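Local coordinates for protein RickCE (Rickettsia bellii, PDB 5HAM) that probably acts as a secreted bacterial effector of the CE clan, a cysteine protease that cleaves ubiquitin from conjugates, and is represented here by a fragment containing its catalytic domain, at residues 89-94 against 100-105; 133-138 against 221-226; 203-208 against 212-217. All blocks are in the same frame, centred on the assembly; numbering follows the deposited sequence.

Contact 1: 89-94 against 100-105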
loop_
_atom_site.group_PDB
_atom_site.type_symbol
_atom_site.label_atom_id
_atom_site.label_comp_id
_atom_site.label_asym_id
_atom_site.label_seq_id
_atom_site.Cartn_x
_atom_site.Cartn_y
_atom_site.Cartn_z
ATOM N N GLU A 89 -17.546 -15.333 14.278
ATOM C CA GLU A 89 -18.675 -16.085 14.780
ATOM C C GLU A 89 -19.792 -16.114 13.731
ATOM O O GLU A 89 -20.420 -17.143 13.533
ATOM C CB GLU A 89 -19.182 -15.520 16.105
ATOM C CG GLU A 89 -20.242 -16.399 16.751
ATOM C CD GLU A 89 -20.809 -15.819 18.038
ATOM O OE1 GLU A 89 -20.654 -14.596 18.273
ATOM O OE2 GLU A 89 -21.424 -16.597 18.808
ATOM N N GLU A 90 -20.019 -14.993 13.050
ATOM C CA GLU A 90 -21.085 -14.917 12.056
ATOM C C GLU A 90 -20.791 -15.847 10.896
ATOM O O GLU A 90 -21.685 -16.526 10.387
ATOM C CB GLU A 90 -21.264 -13.494 11.516
ATOM C CG GLU A 90 -21.712 -12.457 12.526
ATOM C CD GLU A 90 -23.121 -12.664 13.045
ATOM O OE1 GLU A 90 -23.817 -13.618 12.623
ATOM O OE2 GLU A 90 -23.541 -11.851 13.895
ATOM N N ILE A 91 -19.537 -15.861 10.479
ATOM C CA ILE A 91 -19.117 -16.699 9.372
ATOM C C ILE A 91 -19.323 -18.169 9.699
ATOM O O ILE A 91 -19.838 -18.923 8.881
ATOM C CB ILE A 91 -17.653 -16.413 8.984
ATOM C CG1 ILE A 91 -17.592 -15.132 8.141
ATOM C CG2 ILE A 91 -17.062 -17.549 8.175
ATOM C CD1 ILE A 91 -16.191 -14.556 7.999
ATOM N N LEU A 92 -18.962 -18.565 10.911
ATOM C CA LEU A 92 -19.078 -19.964 11.293
ATOM C C LEU A 92 -20.526 -20.404 11.406
ATOM O O LEU A 92 -20.820 -21.593 11.319
ATOM C CB LEU A 92 -18.332 -20.236 12.595
ATOM C CG LEU A 92 -16.826 -20.133 12.379
ATOM C CD1 LEU A 92 -16.145 -19.707 13.658
ATOM C CD2 LEU A 92 -16.292 -21.468 11.876
ATOM N N LYS A 93 -21.423 -19.443 11.592
ATOM C CA LYS A 93 -22.859 -19.732 11.648
ATOM C C LYS A 93 -23.529 -19.918 10.273
ATOM O O LYS A 93 -24.641 -20.414 10.199
ATOM C CB LYS A 93 -23.601 -18.634 12.411
ATOM C CG LYS A 93 -23.511 -18.692 13.921
ATOM C CD LYS A 93 -24.235 -17.461 14.498
ATOM C CE LYS A 93 -24.210 -17.395 16.027
ATOM N NZ LYS A 93 -24.546 -16.017 16.517
ATOM N N LEU A 94 -22.868 -19.510 9.200
ATOM C CA LEU A 94 -23.419 -19.672 7.861
ATOM C C LEU A 94 -23.487 -21.126 7.401
ATOM O O LEU A 94 -22.857 -21.998 7.979
ATOM C CB LEU A 94 -22.581 -18.873 6.852
ATOM C CG LEU A 94 -22.525 -17.364 7.105
ATOM C CD1 LEU A 94 -21.475 -16.722 6.224
ATOM C CD2 LEU A 94 -23.914 -16.771 6.873
ATOM N N GLU A 100 -18.247 -21.653 1.767
ATOM C CA GLU A 100 -17.476 -21.974 0.572
ATOM C C GLU A 100 -17.390 -20.815 -0.443
ATOM O O GLU A 100 -16.300 -20.519 -0.950
ATOM C CB GLU A 100 -18.031 -23.234 -0.093
ATOM C CG GLU A 100 -17.099 -23.853 -1.115
ATOM C CD GLU A 100 -15.774 -24.271 -0.511
ATOM O OE1 GLU A 100 -15.770 -24.741 0.650
ATOM O OE2 GLU A 100 -14.738 -24.120 -1.193
ATOM N N LYS A 101 -18.518 -20.158 -0.729
ATOM C CA LYS A 101 -18.524 -19.009 -1.651
ATOM C C LYS A 101 -17.687 -17.866 -1.091
ATOM O O LYS A 101 -16.967 -17.181 -1.810
ATOM C CB LYS A 101 -19.947 -18.490 -1.873
ATOM C CG LYS A 101 -20.939 -19.547 -2.329
ATOM C CD LYS A 101 -22.342 -18.959 -2.509
ATOM C CE LYS A 101 -23.335 -20.000 -3.022
ATOM N NZ LYS A 101 -24.729 -19.468 -3.128
ATOM N N LEU A 102 -17.799 -17.664 0.213
ATOM C CA LEU A 102 -17.069 -16.603 0.873
ATOM C C LEU A 102 -15.569 -16.832 0.690
ATOM O O LEU A 102 -14.830 -15.917 0.343
ATOM C CB LEU A 102 -17.454 -16.583 2.350
ATOM C CG LEU A 102 -17.981 -15.286 2.958
ATOM C CD1 LEU A 102 -18.828 -14.481 1.971
ATOM C CD2 LEU A 102 -18.775 -15.613 4.205
ATOM N N LYS A 103 -15.139 -18.073 0.903
ATOM C CA LYS A 103 -13.748 -18.473 0.720
ATOM C C LYS A 103 -13.281 -18.230 -0.708
ATOM O O LYS A 103 -12.170 -17.734 -0.941
ATOM C CB LYS A 103 -13.589 -19.953 1.073
ATOM C CG LYS A 103 -12.269 -20.586 0.679
ATOM C CD LYS A 103 -12.505 -22.032 0.297
ATOM C CE LYS A 103 -11.289 -22.613 -0.370
ATOM N NZ LYS A 103 -10.077 -22.217 0.391
ATOM N N ASN A 104 -14.132 -18.582 -1.666
ATOM C CA ASN A 104 -13.791 -18.395 -3.073
ATOM C C ASN A 104 -13.684 -16.925 -3.433
ATOM O O ASN A 104 -12.787 -16.545 -4.179
ATOM C CB ASN A 104 -14.771 -19.119 -3.995
ATOM C CG ASN A 104 -14.616 -20.625 -3.923
ATOM O OD1 ASN A 104 -13.496 -21.137 -3.822
ATOM N ND2 ASN A 104 -15.735 -21.345 -3.955
ATOM N N ASP A 105 -14.586 -16.107 -2.888
ATOM C CA ASP A 105 -14.513 -14.648 -3.059
ATOM C C ASP A 105 -13.171 -14.134 -2.560
ATOM O O ASP A 105 -12.497 -13.360 -3.237
ATOM C CB ASP A 105 -15.626 -13.932 -2.283
ATOM C CG ASP A 105 -16.985 -14.147 -2.890
ATOM O OD1 ASP A 105 -17.031 -14.739 -3.987
ATOM O OD2 ASP A 105 -18.000 -13.719 -2.283
#

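Contact 2: 133-138 against 221-226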
loop_
_atom_site.group_PDB
_atom_site.type_symbol
_atom_site.label_atom_id
_atom_site.label_comp_id
_atom_site.label_asym_id
_atom_site.label_seq_id
_atom_site.Cartn_x
_atom_site.Cartn_y
_atom_site.Cartn_z
ATOM N N LYS A 133 8.277 7.963 -21.911
ATOM C CA LYS A 133 8.234 8.604 -20.590
ATOM C C LYS A 133 9.604 8.523 -19.929
ATOM O O LYS A 133 10.337 7.545 -20.125
ATOM C CB LYS A 133 7.175 7.943 -19.701
ATOM C CG LYS A 133 5.812 7.843 -20.366
ATOM C CD LYS A 133 5.196 9.204 -20.579
ATOM C CE LYS A 133 3.818 9.073 -21.174
ATOM N NZ LYS A 133 3.246 10.389 -21.560
ATOM N N GLU A 134 9.974 9.535 -19.155
ATOM C CA GLU A 134 11.248 9.428 -18.455
ATOM C C GLU A 134 11.131 8.838 -17.041
ATOM O O GLU A 134 12.130 8.434 -16.452
ATOM C CB GLU A 134 12.057 10.732 -18.490
ATOM C CG GLU A 134 11.504 11.883 -17.709
ATOM C CD GLU A 134 12.495 13.041 -17.626
ATOM O OE1 GLU A 134 12.747 13.690 -18.668
ATOM O OE2 GLU A 134 13.036 13.293 -16.524
ATOM N N ALA A 135 9.910 8.763 -16.521
ATOM C CA ALA A 135 9.665 8.129 -15.226
ATOM C C ALA A 135 8.224 7.674 -15.085
ATOM O O ALA A 135 7.299 8.291 -15.608
ATOM C CB ALA A 135 10.046 9.056 -14.055
ATOM N N ALA A 136 8.052 6.571 -14.377
ATOM C CA ALA A 136 6.736 6.085 -14.002
ATOM C C ALA A 136 6.718 6.055 -12.488
ATOM O O ALA A 136 7.618 5.497 -11.854
ATOM C CB ALA A 136 6.489 4.709 -14.564
ATOM N N VAL A 137 5.713 6.701 -11.914
ATOM C CA VAL A 137 5.603 6.798 -10.470
ATOM C C VAL A 137 4.484 5.877 -9.989
ATOM O O VAL A 137 3.345 5.967 -10.448
ATOM C CB VAL A 137 5.332 8.260 -10.056
ATOM C CG1 VAL A 137 5.207 8.400 -8.530
ATOM C CG2 VAL A 137 6.416 9.175 -10.622
ATOM N N ILE A 138 4.821 4.975 -9.078
ATOM C CA ILE A 138 3.864 4.014 -8.544
ATOM C C ILE A 138 3.731 4.147 -7.028
ATOM O O ILE A 138 4.665 3.835 -6.285
ATOM C CB ILE A 138 4.292 2.561 -8.845
ATOM C CG1 ILE A 138 4.743 2.416 -10.310
ATOM C CG2 ILE A 138 3.162 1.595 -8.485
ATOM C CD1 ILE A 138 5.314 1.025 -10.647
ATOM N N LYS A 221 9.892 14.173 -6.473
ATOM C CA LYS A 221 11.318 14.478 -6.491
ATOM C C LYS A 221 12.153 13.414 -7.191
ATOM O O LYS A 221 12.972 13.731 -8.047
ATOM C CB LYS A 221 11.842 14.779 -5.085
ATOM C CG LYS A 221 11.790 16.271 -4.799
ATOM C CD LYS A 221 11.496 16.561 -3.364
ATOM C CE LYS A 221 11.459 18.056 -3.134
ATOM N NZ LYS A 221 11.290 18.332 -1.691
ATOM N N ILE A 222 11.922 12.154 -6.841
ATOM C CA ILE A 222 12.608 11.051 -7.471
ATOM C C ILE A 222 12.326 11.024 -8.966
ATOM O O ILE A 222 13.243 10.851 -9.763
ATOM C CB ILE A 222 12.185 9.723 -6.854
ATOM C CG1 ILE A 222 12.572 9.684 -5.375
ATOM C CG2 ILE A 222 12.837 8.576 -7.594
ATOM C CD1 ILE A 222 11.973 8.489 -4.615
ATOM N N ALA A 223 11.066 11.215 -9.352
ATOM C CA ALA A 223 10.717 11.274 -10.778
ATOM C C ALA A 223 11.589 12.300 -11.524
ATOM O O ALA A 223 12.062 12.037 -12.628
ATOM C CB ALA A 223 9.246 11.611 -10.952
ATOM N N LYS A 224 11.822 13.450 -10.888
ATOM C CA LYS A 224 12.574 14.544 -11.501
ATOM C C LYS A 224 14.097 14.444 -11.280
ATOM O O LYS A 224 14.850 15.340 -11.663
ATOM C CB LYS A 224 12.025 15.904 -11.026
ATOM C CG LYS A 224 10.532 16.074 -11.330
ATOM C CD LYS A 224 9.954 17.390 -10.862
ATOM C CE LYS A 224 8.474 17.451 -11.221
ATOM N NZ LYS A 224 7.763 18.692 -10.774
ATOM N N GLY A 225 14.553 13.353 -10.671
ATOM C CA GLY A 225 15.977 13.153 -10.462
ATOM C C GLY A 225 16.564 14.016 -9.361
ATOM O O GLY A 225 17.773 14.232 -9.330
ATOM N N GLN A 226 15.708 14.526 -8.471
ATOM C CA GLN A 226 16.132 15.417 -7.383
ATOM C C GLN A 226 16.198 14.666 -6.069
ATOM O O GLN A 226 15.416 13.735 -5.839
ATOM C CB GLN A 226 15.153 16.579 -7.203
ATOM C CG GLN A 226 14.864 17.385 -8.452
ATOM C CD GLN A 226 16.115 17.927 -9.103
ATOM O OE1 GLN A 226 16.794 18.807 -8.553
ATOM N NE2 GLN A 226 16.435 17.401 -10.283
#

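Contact 3: 203-208 against 212-217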
loop_
_atom_site.group_PDB
_atom_site.type_symbol
_atom_site.label_atom_id
_atom_site.label_comp_id
_atom_site.label_asym_id
_atom_site.label_seq_id
_atom_site.Cartn_x
_atom_site.Cartn_y
_atom_site.Cartn_z
ATOM N N LYS A 203 14.421 7.662 6.515
ATOM C CA LYS A 203 13.391 7.883 7.501
ATOM C C LYS A 203 13.064 9.361 7.465
ATOM O O LYS A 203 13.960 10.205 7.568
ATOM C CB LYS A 203 13.868 7.477 8.901
ATOM C CG LYS A 203 12.859 7.793 9.985
ATOM C CD LYS A 203 13.474 7.763 11.381
ATOM C CE LYS A 203 12.854 6.671 12.257
ATOM N NZ LYS A 203 13.277 6.763 13.702
ATOM N N GLN A 204 11.786 9.678 7.306
ATOM C CA GLN A 204 11.384 11.074 7.226
ATOM C C GLN A 204 10.498 11.485 8.388
ATOM O O GLN A 204 10.755 12.489 9.045
ATOM C CB GLN A 204 10.735 11.375 5.874
ATOM C CG GLN A 204 11.755 11.380 4.786
ATOM C CD GLN A 204 11.161 11.301 3.397
ATOM O OE1 GLN A 204 10.173 10.597 3.167
ATOM N NE2 GLN A 204 11.767 12.025 2.455
ATOM N N GLN A 205 9.470 10.695 8.657
ATOM C CA GLN A 205 8.593 10.970 9.788
ATOM C C GLN A 205 7.955 9.674 10.233
ATOM O O GLN A 205 7.524 8.872 9.403
ATOM C CB GLN A 205 7.525 11.996 9.402
ATOM C CG GLN A 205 6.606 12.375 10.557
ATOM C CD GLN A 205 5.897 13.685 10.322
ATOM O OE1 GLN A 205 6.366 14.527 9.560
ATOM N NE2 GLN A 205 4.755 13.868 10.974
ATOM N N THR A 206 7.887 9.451 11.540
ATOM C CA THR A 206 7.373 8.174 12.036
ATOM C C THR A 206 5.873 8.152 12.294
ATOM O O THR A 206 5.350 7.158 12.759
ATOM C CB THR A 206 8.107 7.701 13.285
ATOM O OG1 THR A 206 7.938 8.668 14.325
ATOM C CG2 THR A 206 9.580 7.550 12.985
ATOM N N ASP A 207 5.180 9.240 11.986
ATOM C CA ASP A 207 3.726 9.215 12.013
ATOM C C ASP A 207 3.201 8.575 10.737
ATOM O O ASP A 207 3.517 9.024 9.628
ATOM C CB ASP A 207 3.154 10.623 12.148
ATOM C CG ASP A 207 3.717 11.361 13.338
ATOM O OD1 ASP A 207 4.738 10.905 13.891
ATOM O OD2 ASP A 207 3.143 12.404 13.716
ATOM N N GLN A 208 2.395 7.530 10.893
ATOM C CA GLN A 208 1.790 6.887 9.737
ATOM C C GLN A 208 0.853 7.855 9.008
ATOM O O GLN A 208 0.585 7.693 7.825
ATOM C CB GLN A 208 1.059 5.588 10.120
ATOM C CG GLN A 208 0.531 4.821 8.908
ATOM C CD GLN A 208 0.541 3.324 9.114
ATOM O OE1 GLN A 208 1.191 2.817 10.035
ATOM N NE2 GLN A 208 -0.186 2.602 8.261
ATOM N N GLY A 212 1.383 9.499 3.311
ATOM C CA GLY A 212 0.890 9.997 2.039
ATOM C C GLY A 212 1.500 11.339 1.667
ATOM O O GLY A 212 1.726 11.628 0.479
ATOM N N VAL A 213 1.773 12.162 2.680
ATOM C CA VAL A 213 2.373 13.466 2.441
ATOM C C VAL A 213 3.726 13.290 1.754
ATOM O O VAL A 213 3.983 13.890 0.709
ATOM C CB VAL A 213 2.556 14.263 3.763
ATOM C CG1 VAL A 213 2.929 15.698 3.468
ATOM C CG2 VAL A 213 1.281 14.223 4.594
ATOM N N PHE A 214 4.573 12.439 2.334
ATOM C CA PHE A 214 5.920 12.200 1.812
ATOM C C PHE A 214 5.978 11.302 0.576
ATOM O O PHE A 214 6.878 11.447 -0.261
ATOM C CB PHE A 214 6.834 11.662 2.910
ATOM C CG PHE A 214 7.323 12.722 3.838
ATOM C CD1 PHE A 214 8.432 13.489 3.506
ATOM C CD2 PHE A 214 6.657 12.974 5.034
ATOM C CE1 PHE A 214 8.888 14.477 4.340
ATOM C CE2 PHE A 214 7.098 13.970 5.880
ATOM C CZ PHE A 214 8.223 14.730 5.531
ATOM N N THR A 215 5.046 10.357 0.474
ATOM C CA THR A 215 4.905 9.571 -0.738
ATOM C C THR A 215 4.801 10.504 -1.939
ATOM O O THR A 215 5.457 10.307 -2.955
ATOM C CB THR A 215 3.651 8.680 -0.676
ATOM O OG1 THR A 215 3.903 7.574 0.197
ATOM C CG2 THR A 215 3.289 8.147 -2.064
ATOM N N VAL A 216 3.991 11.543 -1.802
ATOM C CA VAL A 216 3.785 12.463 -2.899
ATOM C C VAL A 216 5.064 13.237 -3.176
ATOM O O VAL A 216 5.521 13.317 -4.315
ATOM C CB VAL A 216 2.625 13.449 -2.596
ATOM C CG1 VAL A 216 2.611 14.623 -3.606
ATOM C CG2 VAL A 216 1.271 12.701 -2.543
ATOM N N ASP A 217 5.642 13.806 -2.131
ATOM C CA ASP A 217 6.836 14.615 -2.306
ATOM C C ASP A 217 8.028 13.794 -2.821
ATOM O O ASP A 217 8.746 14.239 -3.725
ATOM C CB ASP A 217 7.189 15.330 -1.013
ATOM C CG ASP A 217 8.093 16.528 -1.247
ATOM O OD1 ASP A 217 7.575 17.596 -1.648
ATOM O OD2 ASP A 217 9.317 16.399 -1.019
#

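Contact 1: 89-94 against 100-105
The backbones of Ile91 and Leu102 approach to 8.7 Å between their CA atoms, and the chain turns sharply between them, Leu94 lying in the short link between helices 75-93 and 96-130. Leu102 does the bridging from its side. One methyl, CD2, is the atom that reaches Ile91 in the last turn of the first helix and Leu94 in the link after it. It meets Leu94 CD1 at 3.5 Å, a tight carbon-carbon approach, with the two side chains crossing at about a right angle. The same Leu102 CD2 lies 4.1 Å from Ile91 CG1, a looser touch in which a methyl rests against a methylene. The first torsion of Leu102, chi1 -125°, is off the staggered positions, and CD2 is directed at both partners. In Leu94, chi1 -60° and chi2 169° together direct CD1 at Leu102.

Neighbouring helices pack close by: Leu102 also touches Tyr48 of helix 42-49, and Leu92 packs on Ile58 and Val62 of helix 52-69. The contact thus joins two consecutive helices that meet near the turn connecting them. With only aliphatic carbon meeting across it and 91 Å² buried in total, the pairing depends on shape and burial of apolar surface, without directional bonds to fix its angle.

Contact 2: 133-138 against 221-226
Glu134, the first residue of 133-138 to approach Ala223, does so with the end of its side chain: OE2 comes to 4.2 Å from Ala223 O, a proximity between two oxygens and no bond. Its CB is set obliquely to the helix end, and chi1 69° with an extended CB-CG bond (chi2 171°) carries the carboxylate toward Ala223. At Ala135 the strand begins and the CB turns toward the helix, resting 3.9 Å from Ala223 O and 4.1 Å from Ala223 CB, so that one small side chain meets the methyl and the carbonyl oxygen of a single residue. Ala136 points to the other side of the sheet, against Ala124 of helix 96-130. Strand 135-141 runs between strands 27-34 and 147-155 in the mixed sheet, and its successive residues face helix 211-223 and helix 96-130, which lie on the two faces of the sheet in a three-layer alpha/beta/alpha arrangement. Val137 returns to the first face. With its CG1 anti to the backbone N, CG2 stands anti to the carbonyl carbon, beside the N, and is the methyl that meets Ala223 CB at 3.7 Å, while Ile138 again faces Ile120 and Ala124. Ala223 therefore sits over the i and i+2 residues of the strand, just where its helix stops. The stop is a Schellman motif: Gly225 has positive phi, Gln226 N binds Lys221 O, and Gly225 N binds Ile222 O. Beyond it, Gln226 NE2 donates a nearly straight bond (173°) to Lys224 O at 2.9 Å, approaching from above the carbonyl plane.

Contact 3: 203-208 against 212-217
Gln204 sets its CB over one face of the Phe214 ring, 4.0 Å from the ring centroid and 14° off the normal in a CH-pi contact. With CG beside the backbone N and the chain extended from there, the side chain then runs obliquely across the ring's rim. CG is 4.1 Å from Phe214 CD1, and the amide carbon CD closes to 3.5 Å of the same atom. At the tip, OE1 reaches 3.4 Å from Phe214 CD1 and 3.5 Å from Phe214 CB, the amide plane tilted 40° from the ring. Both amide ends are held beyond the ring: OE1 accepts from Asn218 ND2 and NE2 donates to Leu229 O, which fixes the amide's rotation in this buried place. Gln205 comes from another direction, its OE1 lying near the ring plane at the edge, 3.8 Å from Phe214 CE2, with the amide and ring planes 68° apart. The loop thus folds back on the first turns of helix 211-223. In CE-clan proteases the nucleophilic cysteine starts a helix, and a glutamine a few residues before it lines the oxyanion hole; Gln205, six residues before Cys211, is consistent with that, and the loop probably belongs to the active site.

How the contacts relate
Contacts 2 and 3 share helix 211-223, with contact 3 near its start and contact 2 at its end; their centres lie 17 Å apart, and contact 3 is nested in the chain loop that contact 2 closes. Together they pack the two ends of one helix, its start against the preceding loop and its end against the central sheet, in the RickCE-like catalytic domain. If Cys211 is the nucleophile, as the clan suggests, contact 3 lies beside the active site. Contact 1 is remote, its centre 44 Å from that of contact 2 and 37 Å from that of contact 3, on the far side of the chain's centre; helix 96-130 leads from it to strand 135-141.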